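Local coordinates for protein TAF6 (Antonospora locustae, PDB 4ATG) that probably serves as the Taf6 subunit of the transcription factor TFIID, its HEAT repeat C-terminal domain taking part in Taf6-Taf9 complex formation, at residues Val102-Arg107 and Lys182-Asn187; Thr94-Lys99 and Lys108-Ile113; Asp14-Met19 and Pro43-His48. All coordinates share one frame; numbering follows the deposited sequence.

Contact 1 (Val102-Arg107 and Lys182-Asn187)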
loop_
_atom_site.group_PDB
_atom_site.type_symbol
_atom_site.label_atom_id
_atom_site.label_comp_id
_atom_site.label_asym_id
_atom_site.label_seq_id
_atom_site.Cartn_x
_atom_site.Cartn_y
_atom_site.Cartn_z
ATOM N N VAL A 102 -10.626 -5.492 8.084
ATOM C CA VAL A 102 -11.980 -5.963 7.802
ATOM C C VAL A 102 -12.637 -5.293 6.595
ATOM O O VAL A 102 -13.605 -5.832 6.061
ATOM C CB VAL A 102 -12.913 -6.017 9.051
ATOM C CG1 VAL A 102 -12.434 -7.059 10.059
ATOM C CG2 VAL A 102 -13.060 -4.650 9.714
ATOM N N ASP A 103 -12.090 -4.146 6.140
ATOM C CA ASP A 103 -12.657 -3.388 5.037
ATOM C C ASP A 103 -11.962 -3.688 3.699
ATOM O O ASP A 103 -10.777 -3.410 3.559
ATOM C CB ASP A 103 -12.577 -1.881 5.369
ATOM C CG ASP A 103 -13.541 -0.990 4.607
ATOM O OD1 ASP A 103 -13.992 -1.395 3.519
ATOM O OD2 ASP A 103 -13.815 0.129 5.084
ATOM N N ASP A 104 -12.717 -4.199 2.701
ATOM C CA ASP A 104 -12.184 -4.489 1.355
ATOM C C ASP A 104 -11.717 -3.225 0.645
ATOM O O ASP A 104 -10.806 -3.295 -0.173
ATOM C CB ASP A 104 -13.235 -5.195 0.480
ATOM C CG ASP A 104 -13.435 -6.664 0.787
ATOM O OD1 ASP A 104 -12.584 -7.249 1.505
ATOM O OD2 ASP A 104 -14.404 -7.241 0.276
ATOM N N ASP A 105 -12.371 -2.085 0.918
ATOM C CA ASP A 105 -12.022 -0.793 0.315
ATOM C C ASP A 105 -10.606 -0.350 0.705
ATOM O O ASP A 105 -9.932 0.310 -0.090
ATOM C CB ASP A 105 -13.038 0.284 0.723
ATOM C CG ASP A 105 -14.378 0.164 0.025
ATOM O OD1 ASP A 105 -14.459 -0.569 -0.991
ATOM O OD2 ASP A 105 -15.338 0.830 0.470
ATOM N N VAL A 106 -10.160 -0.706 1.912
ATOM C CA VAL A 106 -8.796 -0.379 2.368
ATOM C C VAL A 106 -7.797 -1.163 1.520
ATOM O O VAL A 106 -6.823 -0.606 1.033
ATOM C CB VAL A 106 -8.596 -0.663 3.885
ATOM C CG1 VAL A 106 -7.115 -0.570 4.282
ATOM C CG2 VAL A 106 -9.446 0.278 4.727
ATOM N N ARG A 107 -8.054 -2.454 1.350
ATOM C CA ARG A 107 -7.181 -3.341 0.591
ATOM C C ARG A 107 -7.048 -2.863 -0.848
ATOM O O ARG A 107 -5.939 -2.804 -1.372
ATOM C CB ARG A 107 -7.723 -4.766 0.605
ATOM C CG ARG A 107 -7.821 -5.362 2.003
ATOM C CD ARG A 107 -8.367 -6.780 1.943
ATOM N NE ARG A 107 -8.578 -7.327 3.285
ATOM C CZ ARG A 107 -7.629 -7.865 4.044
ATOM N NH1 ARG A 107 -6.385 -7.957 3.600
ATOM N NH2 ARG A 107 -7.917 -8.308 5.255
ATOM N N LYS A 182 -11.484 -20.450 -2.166
ATOM C CA LYS A 182 -12.345 -19.581 -1.352
ATOM C C LYS A 182 -13.219 -18.786 -2.323
ATOM O O LYS A 182 -12.702 -18.209 -3.282
ATOM C CB LYS A 182 -11.539 -18.684 -0.396
ATOM C CG LYS A 182 -10.894 -19.440 0.781
ATOM C CD LYS A 182 -11.919 -19.927 1.818
ATOM C CE LYS A 182 -11.291 -20.822 2.854
ATOM N NZ LYS A 182 -12.316 -21.539 3.659
ATOM N N LYS A 183 -14.552 -18.877 -2.143
ATOM C CA LYS A 183 -15.576 -18.300 -3.025
ATOM C C LYS A 183 -15.368 -16.844 -3.437
ATOM O O LYS A 183 -15.500 -16.524 -4.620
ATOM C CB LYS A 183 -16.994 -18.528 -2.465
ATOM C CG LYS A 183 -17.396 -20.005 -2.314
ATOM C CD LYS A 183 -17.797 -20.667 -3.638
ATOM C CE LYS A 183 -18.013 -22.152 -3.477
ATOM N NZ LYS A 183 -18.243 -22.821 -4.784
ATOM N N LYS A 184 -15.019 -15.970 -2.482
ATOM C CA LYS A 184 -14.790 -14.552 -2.770
ATOM C C LYS A 184 -13.576 -14.378 -3.695
ATOM O O LYS A 184 -13.552 -13.456 -4.519
ATOM C CB LYS A 184 -14.591 -13.776 -1.463
ATOM C CG LYS A 184 -14.704 -12.269 -1.587
ATOM C CD LYS A 184 -13.940 -11.609 -0.455
ATOM C CE LYS A 184 -14.608 -10.342 -0.026
ATOM N NZ LYS A 184 -13.997 -9.808 1.212
ATOM N N VAL A 185 -12.572 -15.269 -3.548
ATOM C CA VAL A 185 -11.347 -15.242 -4.358
ATOM C C VAL A 185 -11.657 -15.818 -5.750
ATOM O O VAL A 185 -11.313 -15.194 -6.746
ATOM C CB VAL A 185 -10.149 -15.950 -3.660
ATOM C CG1 VAL A 185 -8.879 -15.881 -4.512
ATOM C CG2 VAL A 185 -9.891 -15.352 -2.276
ATOM N N THR A 186 -12.314 -16.985 -5.819
ATOM C CA THR A 186 -12.680 -17.599 -7.110
ATOM C C THR A 186 -13.610 -16.701 -7.912
ATOM O O THR A 186 -13.497 -16.672 -9.134
ATOM C CB THR A 186 -13.213 -19.027 -6.959
ATOM O OG1 THR A 186 -14.484 -18.981 -6.315
ATOM C CG2 THR A 186 -12.263 -19.922 -6.202
ATOM N N ASN A 187 -14.515 -15.947 -7.233
ATOM C CA ASN A 187 -15.408 -14.992 -7.918
ATOM C C ASN A 187 -14.593 -13.903 -8.601
ATOM O O ASN A 187 -14.864 -13.562 -9.750
ATOM C CB ASN A 187 -16.426 -14.362 -6.959
ATOM C CG ASN A 187 -17.625 -15.237 -6.656
ATOM O OD1 ASN A 187 -17.923 -16.212 -7.358
ATOM N ND2 ASN A 187 -18.357 -14.892 -5.607
#
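Lys184 and Asp104 meet in a salt bridge, and theirs is the one contact between Val102-Arg107 and Lys182-Asn187. Lys182 sits at the N-cap of helix 183-194. Its carbonyl starts the helix: Thr186 N reaches Lys182 O at 2.8 Å. Its own N is hydrogen-bonded to Tyr176 OH. Lys183 O then takes Asn187 N at 2.9 Å. At Lys184 the backbone N is held by Glu147 OE2, while the side chain leaves for the other helix. Its CG lies anti to the backbone N (chi1 -165°), and a bend at chi3 (-146°) completes the reach. Asp104 comes from the opposite direction. Lys184 NZ is 2.8 Å from Asp104 OD2, on the syn lone pair, the side of the other oxygen. The bond from Lys184 NZ to Asp104 OD1, at 2.9 Å, is weak. Both oxygens face the ammonium, but OD2 carries the better bond.

The link joins helices far apart in sequence within the HEAT repeat fold. It passes the start of helix 147-160, where Asp148 OD1 makes a second salt bridge to Lys184 NZ and Tyr151 a cation-pi contact. The amine is therefore shared by two acids and a ring. Asp104 is the first residue of helix 104-121, where the helix dipole would probably favour a negative group. Asp103 caps that end: Asp105 N meets Asp103 OD1 at 3.1 Å from above the carboxylate plane. Beyond Lys184, Val185 is buried against Gln150 and Tyr176. Thr186 also rests on Tyr176, so the helix start is seated on helix 162-179.

Contact 2 (Thr94-Lys99 and Lys108-Ile113)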
loop_
_atom_site.group_PDB
_atom_site.type_symbol
_atom_site.label_atom_id
_atom_site.label_comp_id
_atom_site.label_asym_id
_atom_site.label_seq_id
_atom_site.Cartn_x
_atom_site.Cartn_y
_atom_site.Cartn_z
ATOM N N THR A 94 1.084 -4.390 3.500
ATOM C CA THR A 94 0.444 -4.831 4.761
ATOM C C THR A 94 -1.061 -4.466 4.708
ATOM O O THR A 94 -1.893 -5.239 5.166
ATOM C CB THR A 94 1.138 -4.179 5.946
ATOM O OG1 THR A 94 2.480 -4.670 6.004
ATOM C CG2 THR A 94 0.432 -4.446 7.272
ATOM N N CYS A 95 -1.401 -3.300 4.135
ATOM C CA CYS A 95 -2.815 -2.893 4.000
ATOM C C CYS A 95 -3.555 -3.723 2.976
ATOM O O CYS A 95 -4.773 -3.861 3.080
ATOM C CB CYS A 95 -2.931 -1.408 3.688
ATOM S SG CYS A 95 -2.332 -0.344 5.012
ATOM N N VAL A 96 -2.834 -4.269 1.985
ATOM C CA VAL A 96 -3.461 -5.109 0.934
ATOM C C VAL A 96 -3.754 -6.509 1.503
ATOM O O VAL A 96 -4.865 -7.025 1.362
ATOM C CB VAL A 96 -2.553 -5.232 -0.335
ATOM C CG1 VAL A 96 -3.152 -6.190 -1.368
ATOM C CG2 VAL A 96 -2.282 -3.866 -0.977
ATOM N N ILE A 97 -2.734 -7.114 2.127
ATOM C CA ILE A 97 -2.753 -8.499 2.595
ATOM C C ILE A 97 -2.992 -8.749 4.101
ATOM O O ILE A 97 -3.196 -9.893 4.484
ATOM C CB ILE A 97 -1.492 -9.247 2.058
ATOM C CG1 ILE A 97 -0.197 -8.734 2.710
ATOM C CG2 ILE A 97 -1.397 -9.207 0.529
ATOM C CD1 ILE A 97 0.460 -9.656 3.540
ATOM N N GLY A 98 -2.921 -7.708 4.927
ATOM C CA GLY A 98 -3.089 -7.799 6.377
ATOM C C GLY A 98 -4.279 -8.632 6.817
ATOM O O GLY A 98 -5.382 -8.460 6.289
ATOM N N LYS A 99 -4.048 -9.576 7.753
ATOM C CA LYS A 99 -5.105 -10.488 8.213
ATOM C C LYS A 99 -6.160 -9.819 9.081
ATOM O O LYS A 99 -7.278 -10.310 9.145
ATOM C CB LYS A 99 -4.518 -11.743 8.916
ATOM C CG LYS A 99 -3.776 -11.481 10.228
ATOM C CD LYS A 99 -3.176 -12.761 10.792
ATOM C CE LYS A 99 -2.404 -12.525 12.063
ATOM N NZ LYS A 99 -1.924 -13.804 12.651
ATOM N N LYS A 108 -8.169 -2.524 -1.471
ATOM C CA LYS A 108 -8.183 -2.056 -2.853
ATOM C C LYS A 108 -7.500 -0.706 -2.990
ATOM O O LYS A 108 -6.769 -0.500 -3.970
ATOM C CB LYS A 108 -9.614 -1.966 -3.376
ATOM C CG LYS A 108 -10.263 -3.331 -3.554
ATOM C CD LYS A 108 -11.711 -3.141 -3.962
ATOM C CE LYS A 108 -12.331 -4.446 -4.330
ATOM N NZ LYS A 108 -13.814 -4.346 -4.349
ATOM N N MET A 109 -7.752 0.226 -2.035
ATOM C CA MET A 109 -7.161 1.570 -2.077
ATOM C C MET A 109 -5.640 1.467 -2.004
ATOM O O MET A 109 -4.945 2.115 -2.779
ATOM C CB MET A 109 -7.671 2.427 -0.912
ATOM C CG MET A 109 -7.115 3.822 -0.929
ATOM S SD MET A 109 -7.508 4.685 0.600
ATOM C CE MET A 109 -6.818 6.262 0.263
ATOM N N SER A 110 -5.134 0.646 -1.065
ATOM C CA SER A 110 -3.684 0.448 -0.930
ATOM C C SER A 110 -3.131 -0.216 -2.186
ATOM O O SER A 110 -2.070 0.175 -2.649
ATOM C CB SER A 110 -3.349 -0.403 0.284
ATOM O OG SER A 110 -1.935 -0.521 0.374
ATOM N N ALA A 111 -3.871 -1.216 -2.759
ATOM C CA ALA A 111 -3.448 -1.930 -3.977
ATOM C C ALA A 111 -3.287 -0.949 -5.150
ATOM O O ALA A 111 -2.361 -1.102 -5.952
ATOM C CB ALA A 111 -4.467 -3.015 -4.342
ATOM N N ASP A 112 -4.164 0.082 -5.226
ATOM C CA ASP A 112 -4.104 1.122 -6.248
ATOM C C ASP A 112 -2.795 1.911 -6.156
ATOM O O ASP A 112 -2.219 2.285 -7.188
ATOM C CB ASP A 112 -5.285 2.065 -6.108
ATOM C CG ASP A 112 -6.624 1.412 -6.418
ATOM O OD1 ASP A 112 -6.634 0.379 -7.137
ATOM O OD2 ASP A 112 -7.659 1.940 -5.955
ATOM N N ILE A 113 -2.319 2.155 -4.923
ATOM C CA ILE A 113 -1.055 2.892 -4.731
ATOM C C ILE A 113 0.108 1.999 -5.060
ATOM O O ILE A 113 1.071 2.460 -5.688
ATOM C CB ILE A 113 -0.955 3.581 -3.331
ATOM C CG1 ILE A 113 -2.256 4.420 -3.050
ATOM C CG2 ILE A 113 0.316 4.501 -3.268
ATOM C CD1 ILE A 113 -2.635 5.470 -4.116
#
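The chi1 of Val96 (175°) sets CG2 beside its own backbone N, and from there CG2 reaches Ser110 and Ala111. In Ser110 the hydroxyl lies beside the carbonyl carbon (chi1 -178°), with OG directed at helix 85-97. Ser110 has two modelled conformers, so its OG contacts belong to the one described here. This is close packing between consecutive helices, 85-97 and 104-121, joined by a short loop in the HEAT repeat fold.

The groups that meet are small. The backbones come near as a result, with Val96 CA 5.9 Å from Ala111 CA. Cys95 touches through its methylene rather than its sulfur: Cys95 CB is 3.6 Å from Ser110 CB. The Cys95 side chain also touches Ile53 of helix 42-55. Val96 CG2 lies alongside Ser110, 3.6 Å from Ser110 OG. The same methyl, Val96 CG2, is 4.1 Å from Ala111 CB, the one contact between apolar side chains here. Ala111 also touches Cys156 of helix 147-160.

All four touching residues are buried. The one hydroxyl among them needs a partner, and Ser110 OG has one in Leu92 O, a carbonyl of the facing helix. Helix 85-97 ends at Ile97, and Gly98 is the first residue to leave helical geometry; Gly98 N still bonds to Thr94 O at 2.7 Å. Arg107, one residue ahead of Lys108, holds this end: its NH1 bonds to Val96 O and its NH2 to Gly98 O. Val96 CG2 also sits against the main chain, 3.6 Å from Ala111 N.

Contact 3 (Asp14-Met19 and Pro43-His48)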
loop_
_atom_site.group_PDB
_atom_site.type_symbol
_atom_site.label_atom_id
_atom_site.label_comp_id
_atom_site.label_asym_id
_atom_site.label_seq_id
_atom_site.Cartn_x
_atom_site.Cartn_y
_atom_site.Cartn_z
ATOM N N ASP A 14 4.996 17.171 14.263
ATOM C CA ASP A 14 4.017 16.816 15.297
ATOM C C ASP A 14 2.628 17.322 14.935
ATOM O O ASP A 14 1.650 16.603 15.167
ATOM C CB ASP A 14 4.434 17.326 16.680
ATOM C CG ASP A 14 5.679 16.646 17.256
ATOM O OD1 ASP A 14 6.040 15.520 16.775
ATOM O OD2 ASP A 14 6.271 17.207 18.185
ATOM N N LYS A 15 2.530 18.534 14.337
ATOM C CA LYS A 15 1.220 19.122 13.964
ATOM C C LYS A 15 0.509 18.258 12.908
ATOM O O LYS A 15 -0.655 17.921 13.079
ATOM C CB LYS A 15 1.378 20.562 13.433
ATOM C CG LYS A 15 0.042 21.218 13.105
ATOM C CD LYS A 15 -0.740 21.414 14.409
ATOM C CE LYS A 15 -2.140 21.853 14.205
ATOM N NZ LYS A 15 -2.850 21.964 15.531
ATOM N N ILE A 16 1.215 17.879 11.843
ATOM C CA ILE A 16 0.641 17.042 10.783
ATOM C C ILE A 16 0.138 15.723 11.359
ATOM O O ILE A 16 -0.969 15.285 11.035
ATOM C CB ILE A 16 1.669 16.809 9.634
ATOM C CG1 ILE A 16 1.985 18.146 8.885
ATOM C CG2 ILE A 16 1.182 15.693 8.662
ATOM C CD1 ILE A 16 0.796 18.882 8.174
ATOM N N LEU A 17 0.970 15.071 12.160
ATOM C CA LEU A 17 0.590 13.779 12.751
ATOM C C LEU A 17 -0.663 13.907 13.618
ATOM O O LEU A 17 -1.560 13.064 13.528
ATOM C CB LEU A 17 1.759 13.165 13.522
ATOM C CG LEU A 17 3.029 12.826 12.673
ATOM C CD1 LEU A 17 3.968 12.037 13.478
ATOM C CD2 LEU A 17 2.709 12.163 11.327
ATOM N N SER A 18 -0.776 15.006 14.361
ATOM C CA SER A 18 -1.926 15.270 15.229
ATOM C C SER A 18 -3.217 15.477 14.426
ATOM O O SER A 18 -4.306 15.355 14.998
ATOM C CB SER A 18 -1.678 16.503 16.091
ATOM O OG SER A 18 -1.911 17.689 15.341
ATOM N N MET A 19 -3.098 15.840 13.138
ATOM C CA MET A 19 -4.241 16.082 12.236
ATOM C C MET A 19 -4.797 14.790 11.603
ATOM O O MET A 19 -5.909 14.800 11.125
ATOM C CB MET A 19 -3.852 17.099 11.138
ATOM C CG MET A 19 -3.593 18.533 11.709
ATOM S SD MET A 19 -2.559 19.558 10.625
ATOM C CE MET A 19 -3.769 20.070 9.438
ATOM N N PRO A 43 11.555 10.637 5.931
ATOM C CA PRO A 43 11.751 9.332 6.596
ATOM C C PRO A 43 10.946 9.176 7.891
ATOM O O PRO A 43 10.500 8.078 8.216
ATOM C CB PRO A 43 13.269 9.307 6.890
ATOM C CG PRO A 43 13.708 10.713 6.807
ATOM C CD PRO A 43 12.852 11.321 5.740
ATOM N N TYR A 44 10.773 10.280 8.635
ATOM C CA TYR A 44 10.038 10.273 9.901
ATOM C C TYR A 44 8.535 10.109 9.663
ATOM O O TYR A 44 7.877 9.384 10.407
ATOM C CB TYR A 44 10.374 11.517 10.724
ATOM C CG TYR A 44 11.837 11.549 11.117
ATOM C CD1 TYR A 44 12.409 10.503 11.838
ATOM C CD2 TYR A 44 12.676 12.569 10.678
ATOM C CE1 TYR A 44 13.772 10.472 12.107
ATOM C CE2 TYR A 44 14.028 12.592 11.022
ATOM C CZ TYR A 44 14.565 11.557 11.765
ATOM O OH TYR A 44 15.900 11.570 12.093
ATOM N N PHE A 45 8.001 10.753 8.611
ATOM C CA PHE A 45 6.578 10.587 8.279
ATOM C C PHE A 45 6.329 9.117 7.929
ATOM O O PHE A 45 5.386 8.523 8.432
ATOM C CB PHE A 45 6.186 11.473 7.087
ATOM C CG PHE A 45 5.911 12.925 7.428
ATOM C CD1 PHE A 45 4.997 13.265 8.425
ATOM C CD2 PHE A 45 6.457 13.944 6.665
ATOM C CE1 PHE A 45 4.702 14.608 8.709
ATOM C CE2 PHE A 45 6.141 15.291 6.931
ATOM C CZ PHE A 45 5.302 15.613 7.977
ATOM N N ILE A 46 7.191 8.532 7.095
ATOM C CA ILE A 46 7.051 7.129 6.697
ATOM C C ILE A 46 7.167 6.204 7.896
ATOM O O ILE A 46 6.357 5.295 8.031
ATOM C CB ILE A 46 8.016 6.748 5.551
ATOM C CG1 ILE A 46 7.669 7.543 4.280
ATOM C CG2 ILE A 46 7.977 5.222 5.281
ATOM C CD1 ILE A 46 8.781 7.642 3.363
ATOM N N GLN A 47 8.144 6.440 8.779
ATOM C CA GLN A 47 8.291 5.611 9.993
ATOM C C GLN A 47 7.029 5.714 10.874
ATOM O O GLN A 47 6.513 4.684 11.321
ATOM C CB GLN A 47 9.556 6.032 10.785
ATOM C CG GLN A 47 9.909 5.115 11.946
ATOM C CD GLN A 47 10.645 5.835 13.057
ATOM O OE1 GLN A 47 11.210 6.930 12.891
ATOM N NE2 GLN A 47 10.653 5.228 14.230
ATOM N N HIS A 48 6.506 6.945 11.124
ATOM C CA HIS A 48 5.293 7.089 11.962
ATOM C C HIS A 48 4.082 6.462 11.316
ATOM O O HIS A 48 3.306 5.769 11.989
ATOM C CB HIS A 48 4.971 8.563 12.277
ATOM C CG HIS A 48 3.653 8.745 12.982
ATOM N ND1 HIS A 48 3.548 8.619 14.356
ATOM C CD2 HIS A 48 2.425 9.012 12.476
ATOM C CE1 HIS A 48 2.272 8.839 14.644
ATOM N NE2 HIS A 48 1.558 9.079 13.544
HETATM O O HOH W 1 -0.741 10.036 14.671
#
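This is a partly buried apolar contact, in which Ile16 and Leu17 of helix 7-20 meet Phe45 and His48 of helix 42-55 near the N-terminal end of the domain. The two short segments run roughly the same way, 30° apart, with axes 11.5 Å from each other. The Phe45 ring reaches across toward helix 7-20. Ile16 CG2 comes obliquely to Phe45 CE1, at 3.7 Å. Leu17 CD2 arrives at the ring edge, 3.9 Å from Phe45 CD1. Phe13 also touches this ring.

Both Leu17 methyls meet His48. Leu17 CD1 lies over the face of the imidazole, 3.4 Å from the ring centroid and 13° off the normal, a CH-pi contact. His48 reaches it with CG anti to its backbone N (chi1 173°). Leu17 CD2 is 3.4 Å from His48 CD2. His48 was modelled in two conformers, so the closeness of these contacts is a property of one of them. In that conformer a water in the ring plane is 2.7 Å from His48 NE2 and bonds weakly to Leu17 O. Near-parallel helices two apart in sequence, here with helix 25-34 touching Ile16 and Phe45 through Cys31 and Leu32, are typical of the HEAT repeat superhelix.

Along the chain contact 3 comes first, and contacts 1 and 2 follow with their segments alternating. Contacts 1 and 2 share helix 104-121 and have centres about 11 Å apart; Arg107 joins them directly. Contact 3 stands apart. Its centre is about 20 Å from that of contact 2 and about 30 Å from that of contact 1, with nearest atoms about 11 Å and about 14 Å away. Contacts 1 and 3 lie on opposite sides of the chain centre, while contact 2 is close to it. The three thus sample the length of an all-helical array: an N-terminal helix pair, a buried middle and a surface bridge toward the C-terminal helix.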